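Local coordinates for protein Exo-beta-1,3-galactanase (Bifidobacterium bifidum, PDB 5FLW) that probably hydrolyses beta-1,3-galactan from its non-reducing ends, releasing galactose, as a putative exo-beta-1,3-galactanase of glycoside hydrolase family 43, at residues Phe5-Pro10 with Pro277-Pro282; Asn43-Val48 with Ser73-Asp78; Asp78-Arg83 with Pro104-Ala109; Lys94-Ile99 with Asp168-Val173; Ser243-Val248 with Phe261-Asp266. One frame throughout, in Å; residues are numbered along the deposited sequence.

Interaction 1: Phe5-Pro10 with Pro277-Pro282; sequences FGAFLP and PIVQMP
Phe5 lays one face of its ring on the pyrrolidine of Pro282. Its CB stands 3.6 Å from Gln280 O, and CG, beside the backbone N (chi1 -63°), carries the ring along the partner strand. CD1 is where the ring lies near both Gln280 O, at its edge, and Pro282 CD; CE2 and CZ, farther out, also meet Pro282 CG. Pro282 CD sits 3.4 Å from the Phe5 ring centroid and 4° off the normal, a centred CH-pi contact. With an alanine in its place, Pro282 CD would probably lose its aromatic cover and a gap open beside Tyr298, whose ring also meets Phe5. Four backbone hydrogen bonds continue the pairing: Gly6 and Gln280 exchange two, and so do Phe8 and Ile278, with Gly6 N to Gln280 O at 2.8 Å. Gly6 takes backbone angles that call for glycine. The Phe8 ring touches Ile278 CD1 through CE1 at 3.9 Å and Gln280 CB through CZ at 3.8 Å, while Gln280 NE2 donates to Phe56 O. This is antiparallel pairing of an N-terminal segment with strand 278-286, tying the start of the chain to the last blade of a five-bladed beta-propeller, the fold of family 43.

Interaction 2: Asn43-Val48 with Ser73-Asp78; sequences NLFQGV and SALAAD
Phe45 and Leu75 supply the apolar part of this contact. Leu75 CD2 stands over the Phe45 ring, 4.1 Å from its centroid and 8° off the normal, a CH-pi approach, and Leu75 CB reaches the rim of the ring at Phe45 CE2, 3.9 Å away. The opposite face lies against Phe45's own chain, where Gly47 N sits above the ring centre, so the ring is sandwiched between Leu75 and the backbone that follows it. Having CG anti to the backbone N (chi1 -172°) is what points the ring at segment 73-78 and on to Ile99.

Carbon-to-carbonyl contacts come next. Phe45 CD2 comes within 3.4 Å of Leu75 O, and Leu44 CB within 3.6 Å of Ala77 O, while the Leu44 CD2 methyl lies 4.0 Å from Asp78 O.

The polar link between the segments is one water, which donates to both Phe45 O and Ala77 O, each at 2.7 Å. Within the segments, Gln46 NE2 donates to Leu44 O at 2.9 Å, with that oxygen close to the amide plane, and its OE1 accepts from Asn41 N; together these hold the amide and the loop in shape. A type I turn from Ser73 to Ala76 brings Leu75 to the ring.

Segment 43-48 links strands 31-37 and 48-53, and segment 73-78 leads from strand 60-66 to strand 80-88, making this a loop-to-loop contact at the junction of the first two blades of a five-bladed beta-propeller.

Interaction 3: Asp78-Arg83 with Pro104-Ala109; sequences DRIGER and PDYGYA
Ile80 and Pro104 open the apolar group of this surface contact. The Ile80 CD1 methyl touches two loop residues, 4.0 Å from Pro104 CA and 4.0 Å from Tyr106 CE1. Ile80 and the tyrosine side chain cross at about a right angle, and the methyl approaches the ring obliquely. CG1 of Ile80 lies beside the backbone N (chi1 -69°), and the extended branch then delivers CD1 to the loop. Two residues before Ile80, Asp78 O lies 3.4 Å from Pro104 CG.

The polar approach is long. Tyr106 OH stands 3.5 Å from Glu82 OE2, with OE1 only slightly farther, and the carboxylate is turned 61° from the ring plane.

Bonds inside each segment set the shape. A salt bridge joins Arg79 NE to Asp78 OD2 at 3.0 Å, the donor coming from above the carboxylate plane. In the loop, Asp105 OD1 accepts from Gly107 N at 2.8 Å, an Asx turn, and a side chain at Gly107 would run into that same oxygen. Asp105 OD2 also bonds Thr103 OG1, while Tyr106 O accepts from Arg137 NH2.

Strand 80-88 opens the second blade and pairs with strand 95-102, where Ile80 faces Glu102 and Glu82 faces His100; segment 104-109, the connection from strand 95-102 to strand 110-116, folds back against the start of strand 80-88.

Interaction 4: Lys94-Ile99 with Asp168-Val173; sequences KYVMYI and DYLTIV
Tyr98 turns its CG beside the backbone N (chi1 -46°) and stretches its ring toward Tyr169, which sits in a left-handed backbone conformation (phi 66°, psi 12°) at the turn, its carbonyl oxygen facing the phenol. Tyr98 OH donates to Tyr169 O at 2.7 Å, in the carbonyl plane and on a lone pair, and the same oxygen lies at the edge of the Tyr98 ring, 3.4 Å from CE1. Tyr98 OH also reaches 3.4 Å from Tyr169 CB. The contact joins two blades of the five-bladed propeller: Tyr98 and Val96 lie on strand 95-102 of the second, and Tyr169 on the turn between strands 159-165 and 172-179 of the third. Val96 faces that turn with both methyls. CG1 comes 3.7 Å from Tyr169 O, while CG2 meets Tyr169 CB at 3.9 Å and Leu170 CD2 at 4.1 Å, the last pair of side chains crossing at about a right angle. An Asx turn shapes the bend, Asp168 OD1 accepting from Leu170 N at 3.1 Å. The Tyr169 ring itself runs on past the contact to Pro90 and Leu87, and its hydroxyl is hydrogen-bonded to Gly147 O and Gln143 NE2.

Interaction 5: Ser243-Val248 with Phe261-Asp266; sequences SQVDIV and FLFIGD
Ile264 O takes two donors from the partner strand, Asp246 N at 2.9 Å and Ile247 N at 3.1 Å, both in its carbonyl plane: a classic beta bulge. Ile264 N returns a nearly straight bond (178°) to Ile247 O at 3.0 Å. Beyond the bulge, Gln244 N donates to Asp266 O and Asp266 N to Gln244 O, each at 2.9 Å. The carboxylates of Asp246 and Asp266 approach, OD1 to OD2 3.5 Å, with planes 79° apart; Asp246 OD1 forms a salt bridge with Arg83 NH1. Gly22 N bonds Asp266 OD1; a water probably donates to Asp266 OD2 at 2.7 Å, with Gln244 O also in bonding distance. Gln244 OE1 bonds Trp268 NE1, and Val245 N and O bond Asn215 OD1 and Ser190 OG. Ser243 OG, paired with Thr240 O, lies in plane at the Phe263 ring edge, and would collide with any side chain at Gly265. Phe263 CE2 meets Val245 CG2 at 3.6 Å; a serine in place of this phenylalanine would probably open a gap against that methyl. Strand 244-250 begins the fifth blade and packs against strand 191-196 of the fourth, while strand 261-266 lies between it and strand 278-286.

Interactions 1 and 5 build one sheet: their centres are 9 Å apart, and Phe263 N to Met281 O, 2.8 Å, is a probable hydrogen bond between their strands. Interactions 2 and 3 share Asp78, with centres 8 Å apart, and Phe45 N to Arg79 O, 2.8 Å, probably joins them. Ile99 of segment 94-99 packs on Phe45 and on the Gly81-Glu82 backbone, bringing interaction 4 into this group. Across the propeller, Arg83 NH1 of segment 78-83 meets Asp246 OD1 of interaction 5 at 3.1 Å. That bridge lies toward the middle, where family 43 enzymes generally hold their active site. Interactions 1 and 4 sit on opposite sides, centres 29 Å apart.

Interaction 1: Phe5-Pro10 with Pro277-Pro282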
# COMPACT_ATOMS: atom_id res chain seq x y z
N PHE A 5 -6.77 -17.50 5.36
CA PHE A 5 -7.68 -16.50 4.83
C PHE A 5 -8.73 -16.11 5.87
O PHE A 5 -9.15 -16.94 6.69
CB PHE A 5 -8.41 -17.00 3.59
CG PHE A 5 -7.52 -17.32 2.43
CD1 PHE A 5 -6.47 -16.45 2.09
CD2 PHE A 5 -7.74 -18.47 1.66
CE1 PHE A 5 -5.62 -16.72 1.01
CE2 PHE A 5 -6.94 -18.77 0.57
CZ PHE A 5 -5.85 -17.89 0.23
N GLY A 6 -9.16 -14.85 5.79
CA GLY A 6 -10.18 -14.30 6.65
C GLY A 6 -9.72 -13.02 7.32
O GLY A 6 -8.86 -12.30 6.78
N ALA A 7 -10.29 -12.73 8.49
CA ALA A 7 -9.96 -11.55 9.28
C ALA A 7 -9.27 -12.03 10.56
O ALA A 7 -9.77 -12.94 11.24
CB ALA A 7 -11.24 -10.78 9.64
N PHE A 8 -8.11 -11.45 10.87
CA PHE A 8 -7.34 -11.91 12.01
C PHE A 8 -6.26 -10.89 12.35
O PHE A 8 -5.89 -10.03 11.52
CB PHE A 8 -6.69 -13.29 11.79
CG PHE A 8 -5.90 -13.39 10.50
CD1 PHE A 8 -4.57 -12.98 10.45
CD2 PHE A 8 -6.50 -13.88 9.33
CE1 PHE A 8 -3.84 -13.06 9.26
CE2 PHE A 8 -5.77 -13.96 8.13
CZ PHE A 8 -4.44 -13.55 8.10
N LEU A 9 -5.75 -11.01 13.58
CA LEU A 9 -4.62 -10.21 14.01
C LEU A 9 -3.35 -11.05 13.86
O LEU A 9 -3.19 -12.05 14.58
CB LEU A 9 -4.80 -9.76 15.46
CG LEU A 9 -3.68 -8.86 15.99
CD1 LEU A 9 -3.60 -7.55 15.18
CD2 LEU A 9 -3.81 -8.62 17.50
N PRO A 10 -2.46 -10.71 12.93
CA PRO A 10 -1.26 -11.54 12.73
C PRO A 10 -0.23 -11.35 13.83
O PRO A 10 -0.16 -10.31 14.50
CB PRO A 10 -0.71 -11.04 11.38
CG PRO A 10 -1.18 -9.60 11.29
CD PRO A 10 -2.52 -9.56 12.00
N PRO A 277 -6.70 -5.51 13.03
CA PRO A 277 -6.56 -6.74 12.24
C PRO A 277 -6.35 -6.43 10.75
O PRO A 277 -6.41 -5.28 10.29
CB PRO A 277 -7.91 -7.46 12.44
CG PRO A 277 -8.48 -6.86 13.66
CD PRO A 277 -8.03 -5.42 13.68
N ILE A 278 -6.11 -7.50 9.99
CA ILE A 278 -6.12 -7.46 8.53
C ILE A 278 -7.17 -8.43 8.01
O ILE A 278 -7.57 -9.39 8.70
CB ILE A 278 -4.74 -7.77 7.88
CG1 ILE A 278 -4.30 -9.22 8.20
CG2 ILE A 278 -3.68 -6.73 8.34
CD1 ILE A 278 -3.02 -9.65 7.50
N VAL A 279 -7.62 -8.18 6.79
CA VAL A 279 -8.42 -9.11 6.02
C VAL A 279 -7.53 -9.61 4.88
O VAL A 279 -7.10 -8.82 4.03
CB VAL A 279 -9.71 -8.45 5.49
CG1 VAL A 279 -10.43 -9.39 4.53
CG2 VAL A 279 -10.64 -8.04 6.66
N GLN A 280 -7.25 -10.92 4.87
CA GLN A 280 -6.36 -11.52 3.90
C GLN A 280 -7.15 -12.58 3.14
O GLN A 280 -7.69 -13.52 3.76
CB GLN A 280 -5.17 -12.15 4.61
CG GLN A 280 -4.17 -12.82 3.69
CD GLN A 280 -2.93 -13.29 4.46
OE1 GLN A 280 -2.20 -12.47 5.06
NE2 GLN A 280 -2.68 -14.59 4.46
N MET A 281 -7.24 -12.43 1.82
CA MET A 281 -8.14 -13.25 1.02
C MET A 281 -7.58 -13.40 -0.38
O MET A 281 -6.91 -12.48 -0.87
CB MET A 281 -9.53 -12.58 0.91
CG MET A 281 -10.30 -12.39 2.22
SD MET A 281 -11.77 -11.36 1.98
CE MET A 281 -12.79 -12.44 0.91
N PRO A 282 -7.87 -14.51 -1.06
CA PRO A 282 -7.61 -14.55 -2.51
C PRO A 282 -8.57 -13.61 -3.22
O PRO A 282 -9.71 -13.40 -2.78
CB PRO A 282 -7.88 -16.01 -2.87
CG PRO A 282 -8.93 -16.43 -1.89
CD PRO A 282 -8.66 -15.68 -0.62

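Interaction 2: Asn43-Val48 with Ser73-Asp78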
# COMPACT_ATOMS: atom_id res chain seq x y z
N ASN A 43 -1.03 6.67 16.99
CA ASN A 43 -1.02 7.17 15.61
C ASN A 43 0.25 7.92 15.19
O ASN A 43 0.38 8.23 14.00
CB ASN A 43 -2.22 8.10 15.36
CG ASN A 43 -2.07 9.46 16.04
OD1 ASN A 43 -1.63 9.53 17.18
ND2 ASN A 43 -2.45 10.54 15.35
N LEU A 44 1.16 8.25 16.12
CA LEU A 44 2.35 9.01 15.72
C LEU A 44 3.44 8.06 15.19
O LEU A 44 3.43 6.85 15.42
CB LEU A 44 2.86 9.88 16.88
CG LEU A 44 1.83 10.88 17.42
CD1 LEU A 44 2.33 11.63 18.68
CD2 LEU A 44 1.36 11.86 16.33
N PHE A 45 4.41 8.64 14.49
CA PHE A 45 5.42 7.82 13.85
C PHE A 45 6.29 7.09 14.88
O PHE A 45 6.92 7.73 15.74
CB PHE A 45 6.29 8.65 12.92
CG PHE A 45 7.22 7.80 12.11
CD1 PHE A 45 6.71 6.85 11.23
CD2 PHE A 45 8.61 7.95 12.21
CE1 PHE A 45 7.58 6.05 10.47
CE2 PHE A 45 9.49 7.15 11.46
CZ PHE A 45 8.98 6.21 10.59
N GLN A 46 6.35 5.74 14.76
CA GLN A 46 7.13 4.89 15.65
C GLN A 46 8.05 3.97 14.85
O GLN A 46 8.53 2.95 15.38
CB GLN A 46 6.24 4.09 16.62
CG GLN A 46 5.36 4.98 17.47
CD GLN A 46 4.07 4.29 17.88
OE1 GLN A 46 4.10 3.28 18.61
NE2 GLN A 46 2.94 4.80 17.39
N GLY A 47 8.29 4.29 13.59
CA GLY A 47 9.15 3.47 12.75
C GLY A 47 8.37 2.62 11.76
O GLY A 47 7.14 2.48 11.82
N VAL A 48 9.13 2.05 10.82
CA VAL A 48 8.63 1.11 9.83
C VAL A 48 9.17 -0.27 10.19
O VAL A 48 10.39 -0.46 10.32
CB VAL A 48 9.04 1.51 8.41
CG1 VAL A 48 8.59 0.44 7.40
CG2 VAL A 48 8.43 2.88 8.05
N SER A 73 12.97 17.01 12.46
CA SER A 73 12.84 16.38 11.15
C SER A 73 11.39 15.98 10.89
O SER A 73 10.55 15.92 11.80
CB SER A 73 13.74 15.14 11.02
OG SER A 73 13.24 14.03 11.75
N ALA A 74 11.12 15.65 9.61
CA ALA A 74 9.76 15.31 9.21
C ALA A 74 9.32 13.92 9.69
O ALA A 74 8.14 13.57 9.54
CB ALA A 74 9.61 15.42 7.69
N LEU A 75 10.22 13.13 10.27
CA LEU A 75 9.88 11.83 10.84
C LEU A 75 10.25 11.75 12.32
O LEU A 75 10.58 10.66 12.83
CB LEU A 75 10.50 10.68 10.04
CG LEU A 75 9.89 10.43 8.64
CD1 LEU A 75 10.68 9.38 7.86
CD2 LEU A 75 8.40 10.08 8.71
N ALA A 76 10.21 12.89 13.02
CA ALA A 76 10.39 12.93 14.47
C ALA A 76 9.19 12.27 15.17
O ALA A 76 8.15 11.97 14.55
CB ALA A 76 10.58 14.37 14.95
N ALA A 77 9.34 12.04 16.48
CA ALA A 77 8.35 11.32 17.28
C ALA A 77 7.01 12.04 17.33
O ALA A 77 6.00 11.41 17.66
CB ALA A 77 8.87 11.15 18.71
N ASP A 78 6.97 13.34 17.04
CA ASP A 78 5.74 14.11 17.08
C ASP A 78 5.06 14.17 15.72
O ASP A 78 3.97 14.75 15.64
CB ASP A 78 6.03 15.52 17.59
CG ASP A 78 7.00 16.27 16.69
OD1 ASP A 78 8.15 15.81 16.55
OD2 ASP A 78 6.62 17.30 16.11
O HOH W 1 6.13 8.72 18.14

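Interaction 3: Asp78-Arg83 with Pro104-Ala109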
# COMPACT_ATOMS: atom_id res chain seq x y z
N ASP A 78 6.97 13.34 17.04
CA ASP A 78 5.74 14.11 17.08
C ASP A 78 5.06 14.17 15.72
O ASP A 78 3.97 14.75 15.64
CB ASP A 78 6.03 15.52 17.59
CG ASP A 78 7.00 16.27 16.69
OD1 ASP A 78 8.15 15.81 16.55
OD2 ASP A 78 6.62 17.30 16.11
N ARG A 79 5.66 13.60 14.68
CA ARG A 79 5.10 13.58 13.32
C ARG A 79 4.39 12.26 13.05
O ARG A 79 4.32 11.37 13.91
CB ARG A 79 6.19 13.82 12.27
CG ARG A 79 7.10 14.96 12.57
CD ARG A 79 6.44 16.37 12.48
NE ARG A 79 7.36 17.25 13.21
CZ ARG A 79 8.19 18.15 12.67
NH1 ARG A 79 8.17 18.37 11.35
NH2 ARG A 79 9.06 18.82 13.45
N ILE A 80 3.89 12.14 11.83
CA ILE A 80 3.18 10.96 11.35
C ILE A 80 3.84 10.45 10.07
O ILE A 80 4.22 11.23 9.20
CB ILE A 80 1.69 11.31 11.08
CG1 ILE A 80 0.97 11.59 12.39
CG2 ILE A 80 1.00 10.20 10.30
CD1 ILE A 80 -0.38 12.25 12.22
N GLY A 81 3.99 9.13 9.96
CA GLY A 81 4.59 8.48 8.81
C GLY A 81 3.78 7.25 8.50
O GLY A 81 3.82 6.28 9.25
N GLU A 82 3.05 7.29 7.40
CA GLU A 82 2.15 6.19 7.02
C GLU A 82 2.35 5.55 5.66
O GLU A 82 2.95 6.12 4.76
CB GLU A 82 0.71 6.72 7.08
CG GLU A 82 0.23 7.13 8.46
CD GLU A 82 -1.16 7.76 8.44
OE1 GLU A 82 -1.62 8.17 7.36
OE2 GLU A 82 -1.78 7.84 9.51
N ARG A 83 1.81 4.34 5.53
CA ARG A 83 1.78 3.59 4.27
C ARG A 83 3.16 3.45 3.60
O ARG A 83 3.32 3.76 2.42
CB ARG A 83 0.74 4.13 3.30
CG ARG A 83 -0.68 4.06 3.89
CD ARG A 83 -1.78 4.39 2.86
NE ARG A 83 -3.09 4.29 3.51
CZ ARG A 83 -3.73 3.15 3.74
NH1 ARG A 83 -3.20 2.00 3.33
NH2 ARG A 83 -4.92 3.15 4.36
N PRO A 104 0.36 16.23 12.74
CA PRO A 104 -0.94 15.99 13.41
C PRO A 104 -2.07 16.90 12.92
O PRO A 104 -3.24 16.49 12.96
CB PRO A 104 -0.62 16.21 14.89
CG PRO A 104 0.84 15.87 14.99
CD PRO A 104 1.44 16.42 13.73
N ASP A 105 -1.75 18.11 12.46
CA ASP A 105 -2.76 19.00 11.88
C ASP A 105 -3.14 18.60 10.46
O ASP A 105 -4.10 19.17 9.91
CB ASP A 105 -2.24 20.43 11.86
CG ASP A 105 -1.08 20.61 10.86
OD1 ASP A 105 -1.31 20.87 9.66
OD2 ASP A 105 0.08 20.42 11.27
N TYR A 106 -2.42 17.65 9.86
CA TYR A 106 -2.76 17.08 8.57
C TYR A 106 -2.61 18.01 7.38
O TYR A 106 -3.11 17.70 6.29
CB TYR A 106 -4.14 16.43 8.59
CG TYR A 106 -4.01 14.96 8.78
CD1 TYR A 106 -3.83 14.40 10.04
CD2 TYR A 106 -4.01 14.13 7.65
CE1 TYR A 106 -3.68 13.03 10.16
CE2 TYR A 106 -3.85 12.79 7.75
CZ TYR A 106 -3.68 12.23 8.99
OH TYR A 106 -3.55 10.86 9.06
N GLY A 107 -1.85 19.09 7.53
CA GLY A 107 -1.59 20.04 6.47
C GLY A 107 -0.31 19.83 5.70
O GLY A 107 -0.08 20.57 4.73
N TYR A 108 0.53 18.87 6.07
CA TYR A 108 1.85 18.77 5.43
C TYR A 108 1.82 18.00 4.11
O TYR A 108 2.33 18.48 3.09
CB TYR A 108 2.85 18.16 6.39
CG TYR A 108 4.31 18.20 5.92
CD1 TYR A 108 4.94 19.43 5.62
CD2 TYR A 108 5.08 17.02 5.85
CE1 TYR A 108 6.30 19.47 5.25
CE2 TYR A 108 6.44 17.06 5.47
CZ TYR A 108 7.04 18.29 5.18
OH TYR A 108 8.37 18.39 4.81
N ALA A 109 1.31 16.76 4.15
CA ALA A 109 0.97 16.00 2.95
C ALA A 109 2.17 15.90 1.97
O ALA A 109 2.10 16.33 0.81
CB ALA A 109 -0.28 16.59 2.30

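Interaction 4: Lys94-Ile99 with Asp168-Val173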
# COMPACT_ATOMS: atom_id res chain seq x y z
N LYS A 94 19.75 0.02 -5.50
CA LYS A 94 19.34 0.40 -4.15
C LYS A 94 17.88 0.03 -3.90
O LYS A 94 17.07 -0.15 -4.82
CB LYS A 94 19.55 1.90 -3.92
CG LYS A 94 20.97 2.39 -4.16
CD LYS A 94 21.98 1.53 -3.38
CE LYS A 94 23.40 2.08 -3.49
NZ LYS A 94 24.42 1.12 -2.93
N TYR A 95 17.55 -0.10 -2.62
CA TYR A 95 16.17 -0.23 -2.17
C TYR A 95 15.71 1.14 -1.66
O TYR A 95 16.31 1.70 -0.74
CB TYR A 95 16.10 -1.28 -1.07
CG TYR A 95 16.47 -2.65 -1.60
CD1 TYR A 95 17.81 -3.06 -1.66
CD2 TYR A 95 15.48 -3.51 -2.12
CE1 TYR A 95 18.14 -4.30 -2.18
CE2 TYR A 95 15.81 -4.75 -2.63
CZ TYR A 95 17.13 -5.13 -2.66
OH TYR A 95 17.48 -6.36 -3.17
N VAL A 96 14.67 1.69 -2.29
CA VAL A 96 14.17 3.02 -1.97
C VAL A 96 12.82 2.86 -1.27
O VAL A 96 11.93 2.15 -1.77
CB VAL A 96 14.06 3.93 -3.21
CG1 VAL A 96 13.66 5.32 -2.78
CG2 VAL A 96 15.35 3.92 -4.03
N MET A 97 12.68 3.50 -0.12
CA MET A 97 11.44 3.53 0.63
C MET A 97 10.76 4.89 0.49
O MET A 97 11.42 5.94 0.51
CB MET A 97 11.69 3.22 2.11
CG MET A 97 10.43 3.19 2.94
SD MET A 97 10.74 2.73 4.69
CE MET A 97 11.15 0.99 4.52
N TYR A 98 9.43 4.85 0.31
CA TYR A 98 8.55 6.02 0.24
C TYR A 98 7.59 5.97 1.41
O TYR A 98 7.16 4.89 1.83
CB TYR A 98 7.77 6.03 -1.09
CG TYR A 98 8.68 5.73 -2.26
CD1 TYR A 98 9.45 6.74 -2.85
CD2 TYR A 98 8.83 4.42 -2.73
CE1 TYR A 98 10.33 6.46 -3.91
CE2 TYR A 98 9.71 4.12 -3.76
CZ TYR A 98 10.46 5.14 -4.36
OH TYR A 98 11.32 4.86 -5.38
N ILE A 99 7.24 7.13 1.96
CA ILE A 99 6.34 7.17 3.11
C ILE A 99 5.50 8.43 3.02
O ILE A 99 5.95 9.45 2.51
CB ILE A 99 7.13 7.04 4.46
CG1 ILE A 99 6.19 6.74 5.64
CG2 ILE A 99 7.95 8.28 4.73
CD1 ILE A 99 6.93 6.25 6.81
N ASP A 168 16.78 6.78 -11.05
CA ASP A 168 17.37 6.40 -9.77
C ASP A 168 16.32 6.22 -8.67
O ASP A 168 16.69 5.99 -7.51
CB ASP A 168 18.45 7.40 -9.35
CG ASP A 168 17.90 8.80 -9.10
OD1 ASP A 168 16.68 8.99 -9.10
OD2 ASP A 168 18.72 9.73 -8.88
N TYR A 169 15.04 6.36 -9.00
CA TYR A 169 13.90 6.13 -8.11
C TYR A 169 13.82 7.12 -6.94
O TYR A 169 13.00 6.90 -6.03
CB TYR A 169 13.87 4.68 -7.60
CG TYR A 169 13.27 3.65 -8.56
CD1 TYR A 169 13.19 3.88 -9.93
CD2 TYR A 169 12.77 2.44 -8.07
CE1 TYR A 169 12.63 2.91 -10.80
CE2 TYR A 169 12.22 1.48 -8.91
CZ TYR A 169 12.15 1.71 -10.26
OH TYR A 169 11.58 0.73 -11.09
N LEU A 170 14.58 8.23 -6.95
CA LEU A 170 14.65 9.13 -5.79
C LEU A 170 13.70 10.33 -5.88
O LEU A 170 13.49 11.01 -4.86
CB LEU A 170 16.07 9.66 -5.60
CG LEU A 170 17.16 8.61 -5.37
CD1 LEU A 170 18.49 9.30 -5.23
CD2 LEU A 170 16.85 7.77 -4.17
N THR A 171 13.14 10.60 -7.06
CA THR A 171 12.20 11.71 -7.23
C THR A 171 11.25 11.40 -8.38
O THR A 171 11.32 10.34 -9.01
CB THR A 171 12.93 13.05 -7.36
OG1 THR A 171 11.96 14.09 -7.20
CG2 THR A 171 13.63 13.17 -8.71
N ILE A 172 10.31 12.33 -8.64
CA ILE A 172 9.23 12.19 -9.60
C ILE A 172 9.52 13.06 -10.82
O ILE A 172 9.93 14.22 -10.68
CB ILE A 172 7.92 12.66 -8.95
CG1 ILE A 172 7.59 11.80 -7.74
CG2 ILE A 172 6.76 12.69 -9.96
CD1 ILE A 172 6.46 12.46 -6.90
N VAL A 173 9.28 12.51 -12.01
CA VAL A 173 9.58 13.20 -13.26
C VAL A 173 8.36 13.36 -14.16
O VAL A 173 8.44 14.09 -15.17
CB VAL A 173 10.75 12.55 -14.05
CG1 VAL A 173 12.05 12.50 -13.20
CG2 VAL A 173 10.39 11.17 -14.58

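Interaction 5: Ser243-Val248 with Phe261-Asp266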
# COMPACT_ATOMS: atom_id res chain seq x y z
N SER A 243 -13.25 -3.75 5.58
CA SER A 243 -11.83 -3.44 5.56
C SER A 243 -11.60 -2.29 4.59
O SER A 243 -12.50 -1.88 3.85
CB SER A 243 -10.97 -4.66 5.18
OG SER A 243 -11.00 -4.92 3.78
N GLN A 244 -10.36 -1.80 4.59
CA GLN A 244 -9.91 -0.80 3.62
C GLN A 244 -8.77 -1.42 2.82
O GLN A 244 -7.74 -1.79 3.39
CB GLN A 244 -9.41 0.47 4.33
CG GLN A 244 -8.96 1.54 3.31
CD GLN A 244 -8.37 2.79 3.95
OE1 GLN A 244 -7.83 2.73 5.06
NE2 GLN A 244 -8.48 3.94 3.26
N VAL A 245 -8.96 -1.53 1.49
CA VAL A 245 -7.94 -2.15 0.64
C VAL A 245 -6.59 -1.51 0.94
O VAL A 245 -6.45 -0.29 1.07
CB VAL A 245 -8.29 -2.08 -0.86
CG1 VAL A 245 -8.36 -0.63 -1.36
CG2 VAL A 245 -7.26 -2.86 -1.68
N ASP A 246 -5.58 -2.36 1.09
CA ASP A 246 -4.22 -1.89 1.24
C ASP A 246 -3.35 -2.27 0.06
O ASP A 246 -2.62 -1.43 -0.46
CB ASP A 246 -3.58 -2.45 2.50
CG ASP A 246 -2.15 -2.01 2.61
OD1 ASP A 246 -1.96 -0.84 3.00
OD2 ASP A 246 -1.24 -2.81 2.23
N ILE A 247 -3.41 -3.54 -0.36
CA ILE A 247 -2.54 -4.02 -1.42
C ILE A 247 -3.17 -5.25 -2.06
O ILE A 247 -3.89 -6.02 -1.40
CB ILE A 247 -1.11 -4.29 -0.89
CG1 ILE A 247 -0.12 -4.47 -2.04
CG2 ILE A 247 -1.11 -5.46 0.13
CD1 ILE A 247 1.33 -4.27 -1.62
N VAL A 248 -2.94 -5.42 -3.36
CA VAL A 248 -3.19 -6.65 -4.11
C VAL A 248 -1.84 -7.06 -4.72
O VAL A 248 -1.13 -6.21 -5.29
CB VAL A 248 -4.26 -6.43 -5.20
CG1 VAL A 248 -4.42 -7.67 -6.09
CG2 VAL A 248 -5.59 -6.01 -4.60
N PHE A 261 -3.89 -14.16 -7.05
CA PHE A 261 -3.67 -12.85 -6.47
C PHE A 261 -4.14 -12.89 -5.02
O PHE A 261 -5.11 -13.59 -4.68
CB PHE A 261 -4.42 -11.76 -7.25
CG PHE A 261 -3.97 -11.62 -8.68
CD1 PHE A 261 -4.55 -12.40 -9.69
CD2 PHE A 261 -2.98 -10.72 -9.02
CE1 PHE A 261 -4.12 -12.28 -11.01
CE2 PHE A 261 -2.55 -10.59 -10.33
CZ PHE A 261 -3.12 -11.37 -11.33
N LEU A 262 -3.44 -12.12 -4.18
CA LEU A 262 -3.76 -11.97 -2.77
C LEU A 262 -4.21 -10.53 -2.51
O LEU A 262 -3.56 -9.59 -2.97
CB LEU A 262 -2.54 -12.29 -1.90
CG LEU A 262 -2.83 -12.40 -0.41
CD1 LEU A 262 -3.68 -13.62 -0.11
CD2 LEU A 262 -1.51 -12.39 0.38
N PHE A 263 -5.34 -10.39 -1.81
CA PHE A 263 -5.85 -9.12 -1.30
C PHE A 263 -5.54 -9.03 0.19
O PHE A 263 -5.84 -9.96 0.94
CB PHE A 263 -7.38 -9.06 -1.51
CG PHE A 263 -8.10 -7.98 -0.71
CD1 PHE A 263 -8.50 -8.20 0.63
CD2 PHE A 263 -8.40 -6.74 -1.30
CE1 PHE A 263 -9.15 -7.20 1.35
CE2 PHE A 263 -9.06 -5.74 -0.58
CZ PHE A 263 -9.43 -5.97 0.76
N ILE A 264 -4.98 -7.89 0.63
CA ILE A 264 -4.87 -7.55 2.04
C ILE A 264 -5.54 -6.19 2.26
O ILE A 264 -5.27 -5.23 1.52
CB ILE A 264 -3.41 -7.57 2.53
CG1 ILE A 264 -2.91 -9.03 2.57
CG2 ILE A 264 -3.29 -6.91 3.92
CD1 ILE A 264 -1.44 -9.21 2.82
N GLY A 265 -6.45 -6.14 3.25
CA GLY A 265 -7.06 -4.89 3.67
C GLY A 265 -6.88 -4.72 5.17
O GLY A 265 -6.69 -5.68 5.91
N ASP A 266 -6.92 -3.46 5.61
CA ASP A 266 -6.78 -3.11 7.02
C ASP A 266 -8.15 -2.94 7.67
O ASP A 266 -9.03 -2.29 7.10
CB ASP A 266 -5.99 -1.80 7.19
CG ASP A 266 -4.53 -1.95 6.79
OD1 ASP A 266 -3.78 -2.60 7.53
OD2 ASP A 266 -4.14 -1.43 5.73
O HOH W 2 -5.50 0.19 4.07